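Local atomic coordinates of CutA1 (Shewanella, PDB entry 3AHP), a protein that probably takes part in tolerance of divalent metal ions, as a stable trimeric member of the CutA1 family from a psychrotrophic bacterium. Residues T11-D15 and A16-C20; E72-V75 and I76-P80; Y98-W101 and I102-N105. All blocks are in the same frame, centred on the assembly; numbering follows the deposited sequence.

Contact 1. Residues T11-D15 and A16-C20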
ATOM      1  N   THR B  11      -3.004   7.110  -4.655  1.00 20.67           N
ATOM      2  CA  THR B  11      -3.121   7.882  -5.879  1.00 22.30           C
ATOM      3  C   THR B  11      -1.734   8.192  -6.410  1.00 21.65           C
ATOM      4  O   THR B  11      -0.753   7.747  -5.869  1.00 23.58           O
ATOM      5  CB  THR B  11      -3.942   9.176  -5.669  1.00 21.69           C
ATOM      6  OG1 THR B  11      -4.169   9.802  -6.932  1.00 26.34           O
ATOM      7  CG2 THR B  11      -3.221  10.141  -4.768  1.00 20.01           C
ATOM      8  N   THR B  12      -1.656   8.985  -7.455  1.00 23.71           N
ATOM      9  CA  THR B  12      -0.467   9.015  -8.280  1.00 23.85           C
ATOM     10  C   THR B  12      -0.435  10.375  -8.942  1.00 23.43           C
ATOM     11  O   THR B  12      -1.478  10.912  -9.244  1.00 24.62           O
ATOM     12  CB  THR B  12      -0.564   7.909  -9.351  1.00 24.47           C
ATOM     13  OG1 THR B  12       0.532   6.994  -9.218  1.00 23.11           O
ATOM     14  CG2 THR B  12      -0.617   8.503 -10.735  1.00 24.94           C
ATOM     15  N   CYS B  13       0.737  10.985  -9.051  1.00 24.63           N
ATOM     16  CA  CYS B  13       0.881  12.230  -9.793  1.00 25.95           C
ATOM     17  C   CYS B  13       1.966  12.099 -10.838  1.00 26.29           C
ATOM     18  O   CYS B  13       2.892  11.325 -10.648  1.00 27.28           O
ATOM     19  CB  CYS B  13       1.219  13.374  -8.846  1.00 27.61           C
ATOM     20  SG  CYS B  13      -0.169  13.951  -7.859  1.00 30.63           S
ATOM     21  N   PRO B  14       1.886  12.889 -11.930  1.00 28.07           N
ATOM     22  CA  PRO B  14       2.843  12.769 -13.039  1.00 28.95           C
ATOM     23  C   PRO B  14       4.254  13.183 -12.670  1.00 30.41           C
ATOM     24  O   PRO B  14       5.196  12.744 -13.312  1.00 33.16           O
ATOM     25  CB  PRO B  14       2.280  13.715 -14.092  1.00 27.31           C
ATOM     26  CG  PRO B  14       0.830  13.746 -13.810  1.00 26.58           C
ATOM     27  CD  PRO B  14       0.752  13.746 -12.308  1.00 28.06           C
ATOM     28  N   ASP B  15       4.406  13.984 -11.625  1.00 31.42           N
ATOM     29  CA  ASP B  15       5.720  14.213 -11.045  1.00 33.00           C
ATOM     30  C   ASP B  15       5.598  14.706  -9.609  1.00 32.33           C
ATOM     31  O   ASP B  15       4.486  14.932  -9.127  1.00 32.95           O
ATOM     32  CB  ASP B  15       6.489  15.237 -11.869  1.00 33.34           C
ATOM     33  CG  ASP B  15       5.834  16.590 -11.840  1.00 36.54           C
ATOM     34  OD1 ASP B  15       5.833  17.228 -10.760  1.00 40.59           O
ATOM     35  OD2 ASP B  15       5.288  16.997 -12.886  1.00 41.43           O
ATOM     36  N   ALA B  16       6.744  14.936  -8.968  1.00 31.07           N
ATOM     37  CA  ALA B  16       6.801  15.184  -7.531  1.00 31.31           C
ATOM     38  C   ALA B  16       6.329  16.580  -7.152  1.00 31.32           C
ATOM     39  O   ALA B  16       5.809  16.772  -6.056  1.00 31.24           O
ATOM     40  CB  ALA B  16       8.209  14.932  -6.980  1.00 31.05           C
ATOM     41  N   ASP B  17       6.558  17.559  -8.029  1.00 31.04           N
ATOM     42  CA  ASP B  17       6.105  18.923  -7.775  1.00 32.07           C
ATOM     43  C   ASP B  17       4.584  18.999  -7.645  1.00 30.59           C
ATOM     44  O   ASP B  17       4.039  19.679  -6.769  1.00 27.98           O
ATOM     45  CB  ASP B  17       6.583  19.864  -8.879  1.00 33.94           C
ATOM     46  CG  ASP B  17       8.083  20.022  -8.886  1.00 41.84           C
ATOM     47  OD1 ASP B  17       8.678  20.117  -7.790  1.00 48.04           O
ATOM     48  OD2 ASP B  17       8.677  19.982  -9.979  1.00 48.45           O
ATOM     49  N   ILE B  18       3.903  18.314  -8.550  1.00 29.14           N
ATOM     50  CA  ILE B  18       2.474  18.227  -8.476  1.00 28.26           C
ATOM     51  C   ILE B  18       2.036  17.512  -7.185  1.00 27.31           C
ATOM     52  O   ILE B  18       1.115  17.954  -6.503  1.00 25.75           O
ATOM     53  CB  ILE B  18       1.912  17.560  -9.747  1.00 29.19           C
ATOM     54  CG1 ILE B  18       2.341  18.367 -10.982  1.00 29.24           C
ATOM     55  CG2 ILE B  18       0.388  17.382  -9.650  1.00 25.77           C
ATOM     56  CD1 ILE B  18       2.156  17.645 -12.332  1.00 27.47           C
ATOM     57  N   ALA B  19       2.702  16.413  -6.850  1.00 27.59           N
ATOM     58  CA  ALA B  19       2.349  15.649  -5.651  1.00 27.44           C
ATOM     59  C   ALA B  19       2.463  16.542  -4.425  1.00 27.33           C
ATOM     60  O   ALA B  19       1.554  16.597  -3.584  1.00 26.65           O
ATOM     61  CB  ALA B  19       3.241  14.435  -5.510  1.00 25.15           C
ATOM     62  N   CYS B  20       3.546  17.305  -4.385  1.00 27.47           N
ATOM     63  CA  CYS B  20       3.784  18.241  -3.320  1.00 29.68           C
ATOM     64  C   CYS B  20       2.719  19.323  -3.222  1.00 28.86           C
ATOM     65  O   CYS B  20       2.284  19.683  -2.136  1.00 30.30           O
ATOM     66  CB  CYS B  20       5.152  18.873  -3.471  1.00 29.91           C
ATOM     67  SG  CYS B  20       5.609  19.794  -1.994  1.00 43.59           S
TER
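I18 is the bump that fills the bend between the strand ending at C13 and the helix starting at A16. One branch, CG2, leans against the sulfur of C13 (CG2 to SG 3.9 Å), while the end of the other, CD1, lies beside the ring carbon CD of P14 at 4.1 Å, the two side chains crossing at about a right angle. A forked residue suits this place because each arm has its own wall. Behind it the small CB of A19 meets CB of C13 at 4.0 Å; a methyl is compact enough to let helix and strand come close, and V57 of strand 50-64 packs on both residues. D15 bridges the turn with its carboxylate. With CG between the backbone N and the carbonyl carbon (chi1 65°), the group curls over the first turn, and OD1 accepts from I18 N at 3.1 Å. That donor comes from the syn side, tilted 34° out of the carboxylate plane, and a weak bond from D17 N reaches the same oxygen. The backbone adds A19 N to D15 O (3.2 Å). Swapping in an alanine removes the carboxylate, and the amides of D17 and I18 would probably lose their acceptor, loosening the first turn. The arrangement is an aspartate N-cap, starting the first helix of a ferredoxin-like βαβ unit two linking residues after its first strand.

Contact 2. Residues E72-V75 and I76-P80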
ATOM      1  N   GLU B  72     -11.432  13.736  -2.617  1.00 24.54           N
ATOM      2  CA  GLU B  72     -11.598  13.369  -4.002  1.00 24.24           C
ATOM      3  C   GLU B  72     -11.775  14.600  -4.883  1.00 25.35           C
ATOM      4  O   GLU B  72     -11.121  14.731  -5.923  1.00 26.07           O
ATOM      5  CB  GLU B  72     -12.806  12.478  -4.160  1.00 23.52           C
ATOM      6  CG  GLU B  72     -13.075  12.157  -5.584  1.00 23.96           C
ATOM      7  CD  GLU B  72     -14.247  11.257  -5.745  1.00 28.23           C
ATOM      8  OE1 GLU B  72     -15.340  11.792  -6.021  1.00 31.69           O
ATOM      9  OE2 GLU B  72     -14.088  10.027  -5.547  1.00 28.40           O
ATOM     10  N   GLN B  73     -12.716  15.459  -4.499  1.00 24.48           N
ATOM     11  CA  GLN B  73     -12.970  16.686  -5.225  1.00 23.62           C
ATOM     12  C   GLN B  73     -11.701  17.518  -5.402  1.00 22.28           C
ATOM     13  O   GLN B  73     -11.301  17.806  -6.514  1.00 24.38           O
ATOM     14  CB  GLN B  73     -14.079  17.497  -4.545  1.00 24.89           C
ATOM     15  CG  GLN B  73     -14.753  18.521  -5.461  1.00 26.24           C
ATOM     16  CD  GLN B  73     -15.139  17.926  -6.810  1.00 26.11           C
ATOM     17  OE1 GLN B  73     -14.453  18.141  -7.811  1.00 31.24           O
ATOM     18  NE2 GLN B  73     -16.188  17.117  -6.823  1.00 16.90           N
ATOM     19  N   LEU B  74     -11.000  17.786  -4.316  1.00 21.83           N
ATOM     20  CA  LEU B  74      -9.753  18.524  -4.386  1.00 21.26           C
ATOM     21  C   LEU B  74      -8.682  17.823  -5.242  1.00 21.71           C
ATOM     22  O   LEU B  74      -8.067  18.449  -6.115  1.00 21.34           O
ATOM     23  CB  LEU B  74      -9.224  18.837  -2.977  1.00 20.28           C
ATOM     24  CG  LEU B  74      -8.033  19.796  -2.879  1.00 21.29           C
ATOM     25  CD1 LEU B  74      -8.292  21.027  -3.714  1.00 23.37           C
ATOM     26  CD2 LEU B  74      -7.765  20.220  -1.448  1.00 21.04           C
ATOM     27  N   VAL B  75      -8.430  16.545  -4.978  1.00 21.09           N
ATOM     28  CA  VAL B  75      -7.343  15.871  -5.661  1.00 20.69           C
ATOM     29  C   VAL B  75      -7.647  15.769  -7.153  1.00 21.94           C
ATOM     30  O   VAL B  75      -6.826  16.181  -7.988  1.00 20.97           O
ATOM     31  CB  VAL B  75      -7.004  14.479  -5.066  1.00 19.97           C
ATOM     32  CG1 VAL B  75      -5.991  13.758  -5.948  1.00 15.83           C
ATOM     33  CG2 VAL B  75      -6.450  14.624  -3.651  1.00 18.32           C
ATOM     34  N   ILE B  76      -8.855  15.312  -7.480  1.00 21.32           N
ATOM     35  CA  ILE B  76      -9.230  15.099  -8.872  1.00 21.83           C
ATOM     36  C   ILE B  76      -9.104  16.394  -9.676  1.00 22.03           C
ATOM     37  O   ILE B  76      -8.534  16.387 -10.761  1.00 23.39           O
ATOM     38  CB  ILE B  76     -10.664  14.502  -9.009  1.00 22.26           C
ATOM     39  CG1 ILE B  76     -10.629  12.973  -8.968  1.00 19.22           C
ATOM     40  CG2 ILE B  76     -11.315  14.952 -10.309  1.00 22.77           C
ATOM     41  CD1 ILE B  76      -9.635  12.405  -7.981  1.00 19.60           C
ATOM     42  N   THR B  77      -9.604  17.505  -9.135  1.00 21.38           N
ATOM     43  CA  THR B  77      -9.512  18.780  -9.838  1.00 21.32           C
ATOM     44  C   THR B  77      -8.127  19.429  -9.961  1.00 20.49           C
ATOM     45  O   THR B  77      -7.831  20.095 -10.953  1.00 19.90           O
ATOM     46  CB  THR B  77     -10.640  19.815  -9.473  1.00 22.47           C
ATOM     47  OG1 THR B  77     -10.052  21.074  -9.148  1.00 23.81           O
ATOM     48  CG2 THR B  77     -11.519  19.353  -8.349  1.00 18.22           C
ATOM     49  N   MET B  78      -7.256  19.184  -8.990  1.00 21.90           N
ATOM     50  CA  MET B  78      -5.870  19.651  -9.079  1.00 22.29           C
ATOM     51  C   MET B  78      -5.013  18.802  -9.997  1.00 22.18           C
ATOM     52  O   MET B  78      -4.007  19.265 -10.500  1.00 23.92           O
ATOM     53  CB  MET B  78      -5.227  19.715  -7.695  1.00 23.21           C
ATOM     54  CG  MET B  78      -5.912  20.690  -6.773  1.00 23.68           C
ATOM     55  SD  MET B  78      -5.006  21.048  -5.260  1.00 19.82           S
ATOM     56  CE  MET B  78      -3.440  21.697  -5.884  1.00  5.29           C
ATOM     57  N   HIS B  79      -5.368  17.536 -10.147  1.00 22.24           N
ATOM     58  CA  HIS B  79      -4.638  16.628 -11.008  1.00 23.23           C
ATOM     59  C   HIS B  79      -4.796  17.022 -12.476  1.00 24.31           C
ATOM     60  O   HIS B  79      -5.878  17.437 -12.898  1.00 23.24           O
ATOM     61  CB  HIS B  79      -5.158  15.207 -10.790  1.00 23.39           C
ATOM     62  CG  HIS B  79      -4.232  14.139 -11.280  1.00 27.01           C
ATOM     63  ND1 HIS B  79      -3.447  13.387 -10.431  1.00 26.57           N
ATOM     64  CD2 HIS B  79      -3.981  13.681 -12.530  1.00 24.31           C
ATOM     65  CE1 HIS B  79      -2.767  12.502 -11.134  1.00 20.36           C
ATOM     66  NE2 HIS B  79      -3.074  12.658 -12.408  1.00 24.17           N
ATOM     67  N   PRO B  80      -3.730  16.832 -13.273  1.00 25.02           N
ATOM     68  CA  PRO B  80      -3.812  17.288 -14.660  1.00 24.52           C
ATOM     69  C   PRO B  80      -4.600  16.360 -15.571  1.00 26.04           C
ATOM     70  O   PRO B  80      -5.106  16.825 -16.591  1.00 26.69           O
ATOM     71  CB  PRO B  80      -2.350  17.381 -15.124  1.00 23.71           C
ATOM     72  CG  PRO B  80      -1.516  16.809 -14.055  1.00 25.28           C
ATOM     73  CD  PRO B  80      -2.344  16.678 -12.797  1.00 25.55           C
TER
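L74 and M78, one helical turn apart, lie side by side and point the same way. Their apolar contact is made by the leucine methyl CD1 against the thioether, CD1 to SD 3.6 Å, and CG of L74 stands 4.0 Å from the same sulfur. M78 turns CG anti to the carbonyl carbon (chi1 -62°), then bends at its last torsion, carrying CE away from the leucine. Long, flexible methionine and branched leucine suit this flank, where L26 and I22 of helix 16-28 receive them. On another flank, E72 and I76 meet through aliphatic carbon, CG to CD1 4.2 Å; the glutamate's OE2 is hydrogen-bonded to Y68. I76 also packs on F95 of a neighbouring subunit. This is the second of the two helices that cover one side of the sheet in the ferredoxin-like fold, and the compact, buried V75 fits between helix 16-28 and F86 of strand 86-94. Backbone hydrogen bonds of the i to i+4 kind supply the polar part. I76 N gives to E72 O at 2.8 Å, M78 N to L74 O at 3.1 Å. The last of the series, H79 N to V75 O at 2.9 Å, comes from the first residue to leave helical geometry.

Contact 3. Residues Y98-W101 and I102-N105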
ATOM      1  N   TYR B  98      -2.755   7.417  17.208  1.00 37.65           N
ATOM      2  CA  TYR B  98      -2.614   7.854  15.838  1.00 37.27           C
ATOM      3  C   TYR B  98      -3.926   8.039  15.140  1.00 37.20           C
ATOM      4  O   TYR B  98      -4.104   8.956  14.418  1.00 38.08           O
ATOM      5  CB  TYR B  98      -1.728   6.925  15.031  1.00 36.54           C
ATOM      6  CG  TYR B  98      -1.432   7.433  13.647  1.00 34.05           C
ATOM      7  CD1 TYR B  98      -2.003   6.883  12.566  1.00 31.11           C
ATOM      8  CD2 TYR B  98      -0.578   8.457  13.446  1.00 33.40           C
ATOM      9  CE1 TYR B  98      -1.745   7.352  11.341  1.00 36.03           C
ATOM     10  CE2 TYR B  98      -0.308   8.902  12.239  1.00 34.05           C
ATOM     11  CZ  TYR B  98      -0.895   8.364  11.179  1.00 33.04           C
ATOM     12  OH  TYR B  98      -0.613   8.823   9.948  1.00 29.63           O
ATOM     13  N   LEU B  99      -4.872   7.177  15.392  1.00 20.00           N
ATOM     14  CA  LEU B  99      -6.111   7.272  14.721  1.00 20.00           C
ATOM     15  C   LEU B  99      -6.929   8.413  15.245  1.00 20.00           C
ATOM     16  O   LEU B  99      -7.573   9.109  14.508  1.00 36.24           O
ATOM     17  CB  LEU B  99      -6.848   5.955  14.821  1.00 20.00           C
ATOM     18  CG  LEU B  99      -6.172   4.660  14.394  1.00 20.00           C
ATOM     19  CD1 LEU B  99      -7.080   3.520  14.582  1.00 20.00           C
ATOM     20  CD2 LEU B  99      -5.690   4.684  13.002  1.00 20.00           C
ATOM     21  N   GLN B 100      -6.893   8.583  16.544  1.00 36.77           N
ATOM     22  CA  GLN B 100      -7.281   9.798  17.197  1.00 37.41           C
ATOM     23  C   GLN B 100      -6.753  11.042  16.545  1.00 37.34           C
ATOM     24  O   GLN B 100      -7.498  11.913  16.236  1.00 37.37           O
ATOM     25  CB  GLN B 100      -6.834   9.732  18.638  1.00 37.72           C
ATOM     26  CG  GLN B 100      -7.652  10.507  19.624  1.00 39.43           C
ATOM     27  CD  GLN B 100      -9.111  10.293  19.501  1.00 43.04           C
ATOM     28  OE1 GLN B 100      -9.819  11.143  19.031  1.00 45.23           O
ATOM     29  NE2 GLN B 100      -9.577   9.166  19.958  1.00 42.07           N
ATOM     30  N   TRP B 101      -5.455  11.123  16.359  1.00 37.37           N
ATOM     31  CA  TRP B 101      -4.832  12.312  15.799  1.00 38.72           C
ATOM     32  C   TRP B 101      -5.416  12.670  14.449  1.00 39.03           C
ATOM     33  O   TRP B 101      -5.675  13.844  14.176  1.00 39.06           O
ATOM     34  CB  TRP B 101      -3.332  12.104  15.655  1.00 39.54           C
ATOM     35  CG  TRP B 101      -2.622  13.205  14.920  1.00 41.50           C
ATOM     36  CD1 TRP B 101      -2.456  14.491  15.338  1.00 45.52           C
ATOM     37  CD2 TRP B 101      -1.895  13.086  13.691  1.00 42.75           C
ATOM     38  NE1 TRP B 101      -1.683  15.189  14.436  1.00 44.67           N
ATOM     39  CE2 TRP B 101      -1.329  14.349  13.416  1.00 44.41           C
ATOM     40  CE3 TRP B 101      -1.658  12.030  12.800  1.00 41.75           C
ATOM     41  CZ2 TRP B 101      -0.538  14.587  12.291  1.00 43.93           C
ATOM     42  CZ3 TRP B 101      -0.904  12.275  11.666  1.00 42.75           C
ATOM     43  CH2 TRP B 101      -0.352  13.546  11.420  1.00 43.88           C
ATOM     44  N   ILE B 102      -5.575  11.649  13.604  1.00 38.75           N
ATOM     45  CA  ILE B 102      -6.330  11.751  12.366  1.00 36.67           C
ATOM     46  C   ILE B 102      -7.719  12.279  12.607  1.00 37.25           C
ATOM     47  O   ILE B 102      -8.172  13.159  11.900  1.00 37.13           O
ATOM     48  CB  ILE B 102      -6.447  10.389  11.658  1.00 36.31           C
ATOM     49  CG1 ILE B 102      -5.052   9.863  11.296  1.00 36.18           C
ATOM     50  CG2 ILE B 102      -7.325  10.513  10.415  1.00 28.75           C
ATOM     51  CD1 ILE B 102      -5.040   8.461  10.657  1.00 34.02           C
ATOM     52  N   LYS B 103      -8.409  11.691  13.576  1.00 39.83           N
ATOM     53  CA  LYS B 103      -9.760  12.113  13.959  1.00 41.92           C
ATOM     54  C   LYS B 103      -9.821  13.579  14.432  1.00 42.57           C
ATOM     55  O   LYS B 103     -10.741  14.317  14.077  1.00 43.28           O
ATOM     56  CB  LYS B 103     -10.331  11.138  15.004  1.00 41.83           C
ATOM     57  CG  LYS B 103     -11.621  11.559  15.672  1.00 44.39           C
ATOM     58  CD  LYS B 103     -12.831  10.924  15.037  1.00 50.44           C
ATOM     59  CE  LYS B 103     -14.047  11.029  15.953  1.00 55.43           C
ATOM     60  NZ  LYS B 103     -14.313   9.729  16.639  1.00 54.25           N
ATOM     61  N   ASP B 104      -8.789  14.018  15.143  1.00 43.26           N
ATOM     62  CA  ASP B 104      -8.779  15.339  15.761  1.00 44.80           C
ATOM     63  C   ASP B 104      -8.317  16.444  14.834  1.00 46.40           C
ATOM     64  O   ASP B 104      -8.458  17.615  15.158  1.00 47.46           O
ATOM     65  CB  ASP B 104      -7.878  15.346  16.987  1.00 44.05           C
ATOM     66  CG  ASP B 104      -8.500  14.651  18.154  1.00 43.25           C
ATOM     67  OD1 ASP B 104      -9.752  14.583  18.214  1.00 37.39           O
ATOM     68  OD2 ASP B 104      -7.724  14.143  18.987  1.00 44.69           O
ATOM     69  N   ASN B 105      -7.668  16.079  13.737  1.00 47.74           N
ATOM     70  CA  ASN B 105      -7.086  17.063  12.838  1.00 48.19           C
ATOM     71  C   ASN B 105      -8.063  17.512  11.759  1.00 48.50           C
ATOM     72  O   ASN B 105      -7.821  18.488  11.045  1.00 48.56           O
ATOM     73  CB  ASN B 105      -5.811  16.519  12.212  1.00 47.76           C
ATOM     74  CG  ASN B 105      -4.867  17.617  11.794  1.00 53.37           C
ATOM     75  OD1 ASN B 105      -5.056  18.253  10.751  1.00 59.01           O
ATOM     76  ND2 ASN B 105      -3.843  17.862  12.610  1.00 53.07           N
TER
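The ring of Y98 has I102 over one face, with CG1 4.1 Å above the plane and offset toward the rim, while the end methyl makes the nearest side-chain contact, I102 CD1 to Y98 CE1 at 3.5 Å. Both are side chains of the C-terminal α-helix 96-105, an addition to the ferredoxin-like core of CutA1. OH of Y98 lies at the edge of the W101 indole, in its plane, 3.9 Å from W101 CZ3. The other end of the indole runs alongside the amide of N105: the two side chains point the same way with their planes 68° apart, and NE1 of W101 lies 3.9 Å from ND2 of N105. W101 sets CG anti to its amide nitrogen (chi1 172°), which carries the indole out from the helix. Within its own chain the helix rests on strands 6-13, 34-38 and 50-64, with W101 against C34 and the buried wedge I102 against Q6 and M64. It also meets a neighbouring subunit, not the one that touches helix 68-78: Y98 packs on P84, L99 on I87, and both W101 and N105 on Q46, all of that subunit. Flat, broad tyrosine and tryptophan suit such a seam, since each can cover its own chain and the next one. On the exposed flank Q100 and D104 cross obliquely, Q100 OE1 3.5 Å from D104 OD1, amide and carboxylate planes 35° apart. The helix backbone supplies the bonds: I102 N to Y98 O, K103 N to L99 O. D104 N donates to Q100 O at 2.7 Å and more weakly to W101 O, an oxygen that also receives a weak bond from N105 N at 3.0 Å.

The three contacts follow one another along the chain without interleaving. Contacts 1 and 2 are neighbours, their centres about 11 Å apart: the turn from strand 6-13 into helix 16-28 meets the end of helix 68-78, where P14 CG packs on P80 CG at 3.9 Å. The two helices lie together against the antiparallel sheet. Contact 3, on the last helix, stands apart, its centre about 25 Å from that of contact 1 and about 24 Å from that of contact 2; contacts 1 and 3 lie on opposite sides of the chain's centre. The first two lie in the ferredoxin-like core and touch other subunits at few residues; contact 3 meets a neighbouring subunit through four.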